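Local coordinates for protein aldo-keto reductase 1 (Coptotermes gestroi, PDB 5KET) that binds NADP and, as a member of the aldo/keto reductase family, probably catalyses NADP-dependent oxidoreduction, at residues A[60-65]-A[106-111]; A[54-59]-A[87-92]; A[241-246]-A[317-322]. One frame throughout, in Å; residues are numbered along the deposited sequence.

Contact 1: A[60-65]-A[106-111]; sequences NEAAIG and LEALQL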
loop_
_atom_site.group_PDB
_atom_site.type_symbol
_atom_site.label_atom_id
_atom_site.label_comp_id
_atom_site.label_asym_id
_atom_site.label_seq_id
_atom_site.Cartn_x
_atom_site.Cartn_y
_atom_site.Cartn_z
ATOM N N ASN A 60 -8.251 6.640 -9.527
ATOM C CA ASN A 60 -7.403 6.629 -10.714
ATOM C C ASN A 60 -7.439 5.286 -11.436
ATOM O O ASN A 60 -6.707 5.105 -12.419
ATOM C CB ASN A 60 -5.961 6.988 -10.350
ATOM C CG ASN A 60 -5.446 6.188 -9.177
ATOM O OD1 ASN A 60 -5.695 4.988 -9.062
ATOM N ND2 ASN A 60 -4.717 6.852 -8.293
ATOM N N GLU A 61 -8.282 4.347 -10.983
ATOM C CA GLU A 61 -8.298 3.004 -11.555
ATOM C C GLU A 61 -8.697 3.022 -13.024
ATOM O O GLU A 61 -8.123 2.296 -13.839
ATOM C CB GLU A 61 -9.258 2.108 -10.784
ATOM C CG GLU A 61 -9.217 2.232 -9.280
ATOM C CD GLU A 61 -10.273 1.342 -8.622
ATOM O OE1 GLU A 61 -11.463 1.738 -8.627
ATOM O OE2 GLU A 61 -9.918 0.251 -8.108
ATOM N N ALA A 62 -9.708 3.825 -13.369
ATOM C CA ALA A 62 -10.153 3.903 -14.757
ATOM C C ALA A 62 -9.020 4.349 -15.670
ATOM O O ALA A 62 -8.855 3.821 -16.777
ATOM C CB ALA A 62 -11.341 4.857 -14.870
ATOM N N ALA A 63 -8.229 5.322 -15.217
ATOM C CA ALA A 63 -7.113 5.801 -16.024
ATOM C C ALA A 63 -6.058 4.723 -16.201
ATOM O O ALA A 63 -5.488 4.572 -17.290
ATOM C CB ALA A 63 -6.499 7.034 -15.374
ATOM N N ILE A 64 -5.757 3.995 -15.127
ATOM C CA ILE A 64 -4.814 2.887 -15.215
ATOM C C ILE A 64 -5.300 1.873 -16.243
ATOM O O ILE A 64 -4.542 1.442 -17.121
ATOM C CB ILE A 64 -4.613 2.254 -13.825
ATOM C CG1 ILE A 64 -4.090 3.315 -12.848
ATOM C CG2 ILE A 64 -3.694 1.046 -13.897
ATOM C CD1 ILE A 64 -3.656 2.778 -11.515
ATOM N N GLY A 65 -6.585 1.513 -16.172
ATOM C CA GLY A 65 -7.153 0.613 -17.165
ATOM C C GLY A 65 -6.922 1.076 -18.593
ATOM O O GLY A 65 -6.531 0.284 -19.455
ATOM N N LEU A 106 -12.557 -3.692 -10.911
ATOM C CA LEU A 106 -12.114 -4.418 -12.096
ATOM C C LEU A 106 -12.579 -3.737 -13.379
ATOM O O LEU A 106 -11.796 -3.577 -14.324
ATOM C CB LEU A 106 -12.616 -5.864 -12.029
ATOM C CG LEU A 106 -11.972 -6.743 -10.949
ATOM C CD1 LEU A 106 -12.680 -8.080 -10.821
ATOM C CD2 LEU A 106 -10.498 -6.962 -11.244
ATOM N N GLU A 107 -13.852 -3.321 -13.439
ATOM C CA GLU A 107 -14.359 -2.732 -14.681
ATOM C C GLU A 107 -13.722 -1.377 -14.968
ATOM O O GLU A 107 -13.628 -0.968 -16.134
ATOM C CB GLU A 107 -15.883 -2.572 -14.654
ATOM C CG GLU A 107 -16.640 -3.640 -13.909
ATOM C CD GLU A 107 -18.116 -3.317 -13.751
ATOM O OE1 GLU A 107 -18.953 -4.220 -14.009
ATOM O OE2 GLU A 107 -18.450 -2.160 -13.382
ATOM N N ALA A 108 -13.297 -0.660 -13.926
ATOM C CA ALA A 108 -12.535 0.561 -14.149
ATOM C C ALA A 108 -11.148 0.233 -14.674
ATOM O O ALA A 108 -10.653 0.889 -15.599
ATOM C CB ALA A 108 -12.452 1.369 -12.856
ATOM N N LEU A 109 -10.508 -0.782 -14.096
ATOM C CA LEU A 109 -9.248 -1.301 -14.611
ATOM C C LEU A 109 -9.416 -2.070 -15.914
ATOM O O LEU A 109 -8.416 -2.352 -16.583
ATOM C CB LEU A 109 -8.605 -2.204 -13.556
ATOM C CG LEU A 109 -8.465 -1.644 -12.125
ATOM C CD1 LEU A 109 -8.128 -2.747 -11.128
ATOM C CD2 LEU A 109 -7.431 -0.531 -12.129
ATOM N N GLN A 110 -10.655 -2.408 -16.283
ATOM C CA GLN A 110 -10.953 -3.195 -17.486
ATOM C C GLN A 110 -10.189 -4.520 -17.500
ATOM O O GLN A 110 -9.753 -4.997 -18.550
ATOM C CB GLN A 110 -10.671 -2.393 -18.756
ATOM C CG GLN A 110 -11.134 -0.947 -18.694
ATOM C CD GLN A 110 -10.900 -0.206 -20.003
ATOM O OE1 GLN A 110 -10.774 1.006 -20.027
ATOM N NE2 GLN A 110 -10.859 -0.935 -21.100
ATOM N N LEU A 111 -10.037 -5.128 -16.331
ATOM C CA LEU A 111 -9.403 -6.432 -16.207
ATOM C C LEU A 111 -10.403 -7.465 -15.709
ATOM O O LEU A 111 -11.414 -7.137 -15.082
ATOM C CB LEU A 111 -8.216 -6.382 -15.239
ATOM C CG LEU A 111 -7.325 -5.141 -15.323
ATOM C CD1 LEU A 111 -6.356 -5.129 -14.167
ATOM C CD2 LEU A 111 -6.642 -5.100 -16.685
#
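The CD2 methyl of Leu109 lies against Glu61 CB at 3.5 Å, and the same methyl sits next to the carbonyl oxygen of Glu61. Leu109 has CG anti to its carbonyl carbon (chi1 -51°), which swings this branch into the groove between the helices, where CD2 also comes within 4.3 Å of Ile64 CB. Beyond CB, Glu61 plays a different part. Its extended chain carries the carboxylate inward, where OE2 bonds Thr86 OG1 of strand 83-88 and, weakly, Ser105 OG of helix 98-109, so it is the aliphatic root of this residue that packs on Leu109.

Small residues let the two backbones approach. Ala108 points its methyl at helix 61-73, where CB lies 3.7 Å from Ala62 N and 3.9 Å from Glu61 CB; at the exposed margin Ala62 CB meets Ala108 CB at 4.2 Å. Ala62 CA also directs its hydrogen at Ala108 O, almost in line (168° at the hydrogen). Gly65 CA lies 3.8 Å from Leu109 CA, and a CB there would run into Ala108 O and the Leu109 backbone. No conventional hydrogen bond crosses the interface. Helix 98-109 stops here in a Schellman motif: Gln110 turns to positive phi, and Leu111 N bonds back to Leu106 O at 3.1 Å. The Gln110 side chain then reaches along the end of the interface toward Gly65. Beneath, Leu109 packs on Ile84 and Val114 of strands 83-88 and 114-119. Small residues at the point of closest approach, with a leucine turned inward to the strands, join two neighbouring outer helices of the parallel beta/alpha (TIM) barrel.

Contact 2: A[54-59]-A[87-92]; sequences TAFMYQ and KLPPIG. With NAP (NADP nicotinamide-adenine-dinucleotide phosphate), chain C.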
loop_
_atom_site.group_PDB
_atom_site.type_symbol
_atom_site.label_atom_id
_atom_site.label_comp_id
_atom_site.label_asym_id
_atom_site.label_seq_id
_atom_site.Cartn_x
_atom_site.Cartn_y
_atom_site.Cartn_z
ATOM N N THR A 54 -2.827 0.392 -6.764
ATOM C CA THR A 54 -3.913 1.360 -6.842
ATOM C C THR A 54 -4.946 1.003 -5.779
ATOM O O THR A 54 -4.727 0.131 -4.930
ATOM C CB THR A 54 -4.518 1.401 -8.253
ATOM O OG1 THR A 54 -5.436 2.498 -8.351
ATOM C CG2 THR A 54 -5.241 0.101 -8.563
ATOM N N ALA A 55 -6.083 1.689 -5.826
ATOM C CA ALA A 55 -7.142 1.476 -4.852
ATOM C C ALA A 55 -8.401 2.139 -5.376
ATOM O O ALA A 55 -8.342 3.068 -6.184
ATOM C CB ALA A 55 -6.769 2.037 -3.481
ATOM N N PHE A 56 -9.546 1.639 -4.909
ATOM C CA PHE A 56 -10.794 2.241 -5.350
ATOM C C PHE A 56 -10.932 3.649 -4.799
ATOM O O PHE A 56 -11.546 4.509 -5.444
ATOM C CB PHE A 56 -11.992 1.368 -4.949
ATOM C CG PHE A 56 -13.323 1.974 -5.317
ATOM C CD1 PHE A 56 -13.944 1.711 -6.544
ATOM C CD2 PHE A 56 -13.954 2.813 -4.433
ATOM C CE1 PHE A 56 -15.170 2.300 -6.870
ATOM C CE2 PHE A 56 -15.154 3.389 -4.730
ATOM C CZ PHE A 56 -15.780 3.140 -5.951
ATOM N N MET A 57 -10.350 3.905 -3.629
ATOM C CA MET A 57 -10.457 5.222 -3.028
ATOM C C MET A 57 -9.486 6.242 -3.627
ATOM O O MET A 57 -9.579 7.428 -3.293
ATOM C CB MET A 57 -10.261 5.109 -1.516
ATOM C CG MET A 57 -10.922 6.247 -0.751
ATOM S SD MET A 57 -11.553 5.799 0.866
ATOM C CE MET A 57 -13.050 4.911 0.436
ATOM N N TYR A 58 -8.573 5.828 -4.510
ATOM C CA TYR A 58 -7.676 6.784 -5.152
ATOM C C TYR A 58 -8.281 7.430 -6.388
ATOM O O TYR A 58 -7.748 8.440 -6.859
ATOM C CB TYR A 58 -6.353 6.120 -5.550
ATOM C CG TYR A 58 -5.600 5.485 -4.408
ATOM C CD1 TYR A 58 -5.921 5.773 -3.094
ATOM C CD2 TYR A 58 -4.561 4.598 -4.643
ATOM C CE1 TYR A 58 -5.243 5.192 -2.047
ATOM C CE2 TYR A 58 -3.873 4.009 -3.598
ATOM C CZ TYR A 58 -4.221 4.313 -2.300
ATOM O OH TYR A 58 -3.553 3.743 -1.242
ATOM N N GLN A 59 -9.358 6.862 -6.930
ATOM C CA GLN A 59 -10.059 7.418 -8.091
ATOM C C GLN A 59 -9.126 7.617 -9.290
ATOM O O GLN A 59 -9.189 8.626 -9.994
ATOM C CB GLN A 59 -10.762 8.727 -7.727
ATOM C CG GLN A 59 -11.778 8.598 -6.615
ATOM C CD GLN A 59 -12.089 9.938 -5.984
ATOM O OE1 GLN A 59 -13.051 10.081 -5.234
ATOM N NE2 GLN A 59 -11.267 10.935 -6.282
ATOM N N LYS A 87 -7.634 -2.226 -3.739
ATOM C CA LYS A 87 -8.053 -2.400 -2.357
ATOM C C LYS A 87 -9.541 -2.118 -2.195
ATOM O O LYS A 87 -10.152 -1.384 -2.980
ATOM C CB LYS A 87 -7.240 -1.490 -1.431
ATOM C CG LYS A 87 -5.747 -1.700 -1.552
ATOM C CD LYS A 87 -5.012 -0.382 -1.458
ATOM C CE LYS A 87 -3.534 -0.558 -1.710
ATOM N NZ LYS A 87 -2.843 0.754 -1.685
ATOM N N LEU A 88 -10.118 -2.717 -1.155
ATOM C CA LEU A 88 -11.530 -2.556 -0.832
ATOM C C LEU A 88 -11.741 -1.297 0.007
ATOM O O LEU A 88 -11.114 -1.160 1.068
ATOM C CB LEU A 88 -12.046 -3.778 -0.086
ATOM C CG LEU A 88 -13.461 -3.634 0.475
ATOM C CD1 LEU A 88 -14.489 -3.972 -0.590
ATOM C CD2 LEU A 88 -13.659 -4.489 1.727
ATOM N N PRO A 89 -12.621 -0.395 -0.405
ATOM C CA PRO A 89 -12.729 0.887 0.299
ATOM C C PRO A 89 -13.328 0.719 1.679
ATOM O O PRO A 89 -14.227 -0.112 1.882
ATOM C CB PRO A 89 -13.661 1.715 -0.608
ATOM C CG PRO A 89 -13.940 0.915 -1.791
ATOM C CD PRO A 89 -13.512 -0.479 -1.568
ATOM N N PRO A 90 -12.907 1.536 2.657
ATOM C CA PRO A 90 -13.490 1.461 4.008
ATOM C C PRO A 90 -15.014 1.472 4.026
ATOM O O PRO A 90 -15.618 0.999 4.993
ATOM C CB PRO A 90 -12.904 2.692 4.706
ATOM C CG PRO A 90 -11.599 2.912 4.027
ATOM C CD PRO A 90 -11.804 2.505 2.590
ATOM N N ILE A 91 -15.648 1.982 2.963
ATOM C CA ILE A 91 -17.108 1.931 2.874
ATOM C C ILE A 91 -17.616 0.569 2.443
ATOM O O ILE A 91 -18.832 0.399 2.271
ATOM C CB ILE A 91 -17.679 2.980 1.903
ATOM C CG1 ILE A 91 -17.151 2.737 0.487
ATOM C CG2 ILE A 91 -17.372 4.387 2.396
ATOM C CD1 ILE A 91 -17.776 3.638 -0.561
ATOM N N GLY A 92 -16.727 -0.405 2.262
ATOM C CA GLY A 92 -17.136 -1.760 1.942
ATOM C C GLY A 92 -16.641 -2.808 2.920
ATOM O O GLY A 92 -16.628 -3.996 2.582
HETATM P PA NAP C . 6.445 7.900 -1.186
HETATM O O1A NAP C . 6.131 7.296 -2.546
HETATM O O2A NAP C . 7.462 7.487 -0.400
HETATM O O5B NAP C . 6.412 9.566 -1.393
HETATM C C5B NAP C . 6.224 9.817 -2.765
HETATM C C4B NAP C . 6.393 11.323 -2.919
HETATM O O4B NAP C . 7.767 11.598 -3.079
HETATM C C3B NAP C . 5.591 11.893 -4.121
HETATM O O3B NAP C . 5.109 13.161 -3.790
HETATM C C2B NAP C . 6.661 12.043 -5.230
HETATM O O2B NAP C . 6.578 13.213 -5.913
HETATM C C1B NAP C . 8.018 12.007 -4.420
HETATM N N9A NAP C . 8.962 11.067 -5.011
HETATM C C8A NAP C . 8.680 9.827 -5.614
HETATM N N7A NAP C . 9.794 9.209 -6.071
HETATM C C5A NAP C . 10.840 10.094 -5.749
HETATM C C6A NAP C . 12.225 10.024 -5.951
HETATM N N6A NAP C . 12.794 8.945 -6.577
HETATM N N1A NAP C . 13.057 11.030 -5.537
HETATM C C2A NAP C . 12.426 12.093 -4.914
HETATM N N3A NAP C . 11.120 12.301 -4.649
HETATM C C4A NAP C . 10.335 11.254 -5.090
HETATM O O3 NAP C . 5.151 7.495 -0.311
HETATM P PN NAP C . 3.716 7.637 -0.948
HETATM O O1N NAP C . 3.615 8.333 -2.236
HETATM O O2N NAP C . 2.731 7.852 0.173
HETATM O O5D NAP C . 3.323 5.953 -1.346
HETATM C C5D NAP C . 2.345 6.031 -2.274
HETATM C C4D NAP C . 1.845 4.654 -2.528
HETATM O O4D NAP C . 1.718 4.030 -1.249
HETATM C C3D NAP C . 0.415 4.847 -3.058
HETATM O O3D NAP C . 0.388 4.687 -4.410
HETATM C C2D NAP C . -0.329 3.699 -2.452
HETATM O O2D NAP C . -0.225 2.595 -3.247
HETATM C C1D NAP C . 0.457 3.395 -1.161
HETATM N N1N NAP C . -0.389 3.966 -0.081
HETATM C C2N NAP C . -1.113 3.113 0.695
HETATM C C3N NAP C . -1.930 3.608 1.683
HETATM C C7N NAP C . -2.670 2.664 2.499
HETATM O O7N NAP C . -2.736 1.449 2.241
HETATM N N7N NAP C . -3.323 3.171 3.598
HETATM C C4N NAP C . -2.049 4.993 1.895
HETATM C C5N NAP C . -1.321 5.843 1.088
HETATM C C6N NAP C . -0.496 5.342 0.099
HETATM P P2B NAP C . 6.132 13.202 -7.645
HETATM O O1X NAP C . 4.769 12.538 -7.513
HETATM O O2X NAP C . 6.192 14.628 -8.118
HETATM O O3X NAP C . 7.141 12.172 -8.150
#
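Lys87 NZ donates two hydrogen bonds, one to Tyr58 OH at 3.1 Å and another to Asp53 OD2. The lysine chain bends at chi2 and then runs straight on, crossing beside Thr54 O and the methyl of Ala55, where Lys87 CD and Ala55 CB are 3.6 Å apart. That methyl serves two neighbours, since Ala55 CB also sits 3.4 Å above the centre of the Tyr58 ring and backs one face of it. With CG anti to its carbonyl carbon (chi1 -58°), Tyr58 sends its hydroxyl toward the cofactor, and OH comes within 3.2 Å of C2N of the nicotinamide. Lys87 NZ lies 3.6 Å from the ribose O2D. Asp53, Tyr58, Lys87 and His120 match the catalytic tetrad of aldo-keto reductases, set at the C-terminal ends of the barrel strands; Tyr58 is the predicted proton donor and His120 a predicted substrate contact. A phenylalanine in place of Tyr58 would probably leave Lys87 NZ without this acceptor and the active site without its predicted proton donor.

Farther from the cofactor the contact is apolar. Pro89 CG approaches the Phe56 ring obliquely, 3.3 Å from CD2, while Phe101 of helix 98-109 meets the same ring edge-to-face. Met57, bent at chi2 and chi3, brings CE tip to tip with Pro90 (CE to CD 3.5 Å) and obliquely against Pro89 CB (3.4 Å); Leu133 packs on both Phe56 and Met57.

Contact 3: A[241-246]-A[317-322]; sequences ESAKFD and GRRFRM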
loop_
_atom_site.group_PDB
_atom_site.type_symbol
_atom_site.label_atom_id
_atom_site.label_comp_id
_atom_site.label_asym_id
_atom_site.label_seq_id
_atom_site.Cartn_x
_atom_site.Cartn_y
_atom_site.Cartn_z
ATOM N N GLU A 241 3.907 15.690 13.825
ATOM C CA GLU A 241 5.298 16.096 13.874
ATOM C C GLU A 241 6.218 15.082 13.210
ATOM O O GLU A 241 7.287 15.467 12.720
ATOM C CB GLU A 241 5.721 16.363 15.321
ATOM C CG GLU A 241 4.817 17.366 16.029
ATOM C CD GLU A 241 5.208 18.821 15.774
ATOM O OE1 GLU A 241 6.416 19.116 15.622
ATOM O OE2 GLU A 241 4.289 19.666 15.702
ATOM N N SER A 242 5.827 13.807 13.133
ATOM C CA SER A 242 6.624 12.836 12.394
ATOM C C SER A 242 6.632 13.124 10.900
ATOM O O SER A 242 7.524 12.644 10.191
ATOM C CB SER A 242 6.104 11.423 12.642
ATOM O OG SER A 242 4.751 11.305 12.244
ATOM N N ALA A 243 5.652 13.880 10.405
ATOM C CA ALA A 243 5.636 14.293 9.008
ATOM C C ALA A 243 6.628 15.408 8.725
ATOM O O ALA A 243 6.813 15.773 7.558
ATOM C CB ALA A 243 4.228 14.736 8.601
ATOM N N LYS A 244 7.253 15.962 9.766
ATOM C CA LYS A 244 8.288 16.981 9.637
ATOM C C LYS A 244 9.690 16.381 9.612
ATOM O O LYS A 244 10.641 17.026 10.068
ATOM C CB LYS A 244 8.168 17.994 10.780
ATOM C CG LYS A 244 6.844 18.756 10.844
ATOM C CD LYS A 244 6.792 19.669 12.069
ATOM C CE LYS A 244 5.697 20.729 11.958
ATOM N NZ LYS A 244 4.339 20.143 11.790
ATOM N N PHE A 245 9.840 15.155 9.111
ATOM C CA PHE A 245 11.127 14.463 9.079
ATOM C C PHE A 245 11.346 13.876 7.700
ATOM O O PHE A 245 10.605 12.979 7.289
ATOM C CB PHE A 245 11.192 13.352 10.122
ATOM C CG PHE A 245 11.360 13.844 11.510
ATOM C CD1 PHE A 245 10.258 14.193 12.266
ATOM C CD2 PHE A 245 12.621 13.971 12.061
ATOM C CE1 PHE A 245 10.405 14.655 13.554
ATOM C CE2 PHE A 245 12.777 14.432 13.348
ATOM C CZ PHE A 245 11.664 14.776 14.097
ATOM N N ASP A 246 12.374 14.351 6.998
ATOM C CA ASP A 246 12.580 13.890 5.633
ATOM C C ASP A 246 13.745 12.904 5.574
ATOM O O ASP A 246 14.913 13.320 5.663
ATOM C CB ASP A 246 12.818 15.066 4.700
ATOM C CG ASP A 246 12.577 14.716 3.251
ATOM O OD1 ASP A 246 12.433 13.513 2.934
ATOM O OD2 ASP A 246 12.545 15.650 2.416
ATOM N N GLY A 317 7.540 8.244 14.522
ATOM C CA GLY A 317 7.113 7.202 13.608
ATOM C C GLY A 317 6.075 7.492 12.543
ATOM O O GLY A 317 6.412 7.924 11.440
ATOM N N ARG A 318 4.810 7.229 12.869
ATOM C CA ARG A 318 3.757 7.255 11.864
ATOM C C ARG A 318 3.458 8.673 11.417
ATOM O O ARG A 318 3.221 9.561 12.239
ATOM C CB ARG A 318 2.473 6.636 12.404
ATOM C CG ARG A 318 2.687 5.411 13.207
ATOM C CD ARG A 318 1.448 5.045 13.984
ATOM N NE ARG A 318 1.548 3.653 14.362
ATOM C CZ ARG A 318 1.455 2.656 13.500
ATOM N NH1 ARG A 318 1.195 2.905 12.223
ATOM N NH2 ARG A 318 1.590 1.409 13.915
ATOM N N ARG A 319 3.448 8.875 10.105
ATOM C CA ARG A 319 2.776 10.026 9.525
ATOM C C ARG A 319 1.385 9.686 9.050
ATOM O O ARG A 319 0.507 10.554 9.059
ATOM C CB ARG A 319 3.558 10.556 8.331
ATOM C CG ARG A 319 5.002 10.422 8.542
ATOM C CD ARG A 319 5.775 10.114 7.270
ATOM N NE ARG A 319 7.172 10.536 7.492
ATOM C CZ ARG A 319 7.678 11.690 7.079
ATOM N NH1 ARG A 319 6.927 12.571 6.423
ATOM N NH2 ARG A 319 8.910 11.996 7.335
ATOM N N PHE A 320 1.181 8.449 8.600
ATOM C CA PHE A 320 -0.148 7.976 8.215
ATOM C C PHE A 320 -0.852 7.431 9.456
ATOM O O PHE A 320 -1.113 6.235 9.605
ATOM C CB PHE A 320 -0.048 6.936 7.110
ATOM C CG PHE A 320 0.447 7.489 5.806
ATOM C CD1 PHE A 320 1.798 7.770 5.617
ATOM C CD2 PHE A 320 -0.440 7.739 4.772
ATOM C CE1 PHE A 320 2.245 8.288 4.417
ATOM C CE2 PHE A 320 -0.001 8.247 3.579
ATOM C CZ PHE A 320 1.345 8.522 3.395
ATOM N N ARG A 321 -1.125 8.349 10.379
ATOM C CA ARG A 321 -1.884 8.000 11.563
ATOM C C ARG A 321 -3.363 7.915 11.219
ATOM O O ARG A 321 -3.805 8.299 10.133
ATOM C CB ARG A 321 -1.662 9.020 12.680
ATOM C CG ARG A 321 -0.223 9.439 12.864
ATOM C CD ARG A 321 -0.024 10.177 14.178
ATOM N NE ARG A 321 0.270 9.261 15.280
ATOM C CZ ARG A 321 1.493 8.826 15.589
ATOM N NH1 ARG A 321 2.548 9.221 14.877
ATOM N NH2 ARG A 321 1.661 7.992 16.612
ATOM N N MET A 322 -4.134 7.407 12.174
ATOM C CA MET A 322 -5.572 7.230 12.027
ATOM C C MET A 322 -6.230 7.814 13.278
ATOM O O MET A 322 -6.784 7.094 14.111
ATOM C CB MET A 322 -5.922 5.755 11.827
ATOM C CG MET A 322 -6.974 5.491 10.772
ATOM S SD MET A 322 -7.332 3.730 10.611
ATOM C CE MET A 322 -5.739 3.134 10.071
#
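Ser242 and Arg319 lie at the centre of a loop-to-loop contact on the cofactor side of the beta/alpha barrel. Segment 241-246 is part of the long connection from strand 216-220 to helix 251-260, probably the counterpart of loop B of aldo-keto reductases, and 317-322 belongs to the C-terminal loop, whose Phe320 touches NADP.

Among the hydrogen bonds, Ser242 OG donates to Arg318 O. Its OG stands between the backbone N and the carbonyl carbon (chi1 59°), which aims it at the opposite loop; Ser242 OG and Arg318 O are modelled 2.3 Å apart, too short for the value to be trusted. Arg318 O receives a second, weak bond from Arg321 NH1 at 2.7 Å, bent to 124°, so that, as modelled, one carbonyl would serve donors from both loops. Glu196, outside the contact, accepts from the backbone N atoms of Arg319 and Phe320 and ties the C-terminal loop to strand 192-196.

The Arg319 guanidinium is modelled alongside the backbone of 241-246, its exact place uncertain. The chain bends at chi2, and Ser242 O lies 3.1 Å above one face of the plane, toward the rim; the angles are too poor for a hydrogen bond. Phe245 O is modelled at the edge of the group, implausibly near, and its detail is doubtful. Asp246 lies farther along with opposite charge, Asp246 OD1 being 5.8 Å from Arg319 NH2, so any attraction is probably weak.

Close contacts without hydrogen bonds complete the join. Ser242 CB lies 3.7 Å from Gly317 O, and Arg319 CG 3.8 Å from Ser242 OG.

How the contacts relate
Contacts 1 and 2 adjoin, their centres 12 Å apart, and their segments alternate along the chain: 54-59 runs directly into 60-65, and strand 83-88 leads on to helix 98-109. They touch through Thr54 and Asn60, and through Phe56 and Glu61, so the packing of two outer helices is continuous with the active-site loops at the strand ends. Contact 3 comes later in the chain, its centre 22 Å from that of contact 2 and 31 Å from that of contact 1, which lies on the opposite side of the chain's centre. Contacts 2 and 3 do not touch, but both reach NADP, through Tyr58 and Lys87 in one and Phe320 in the other.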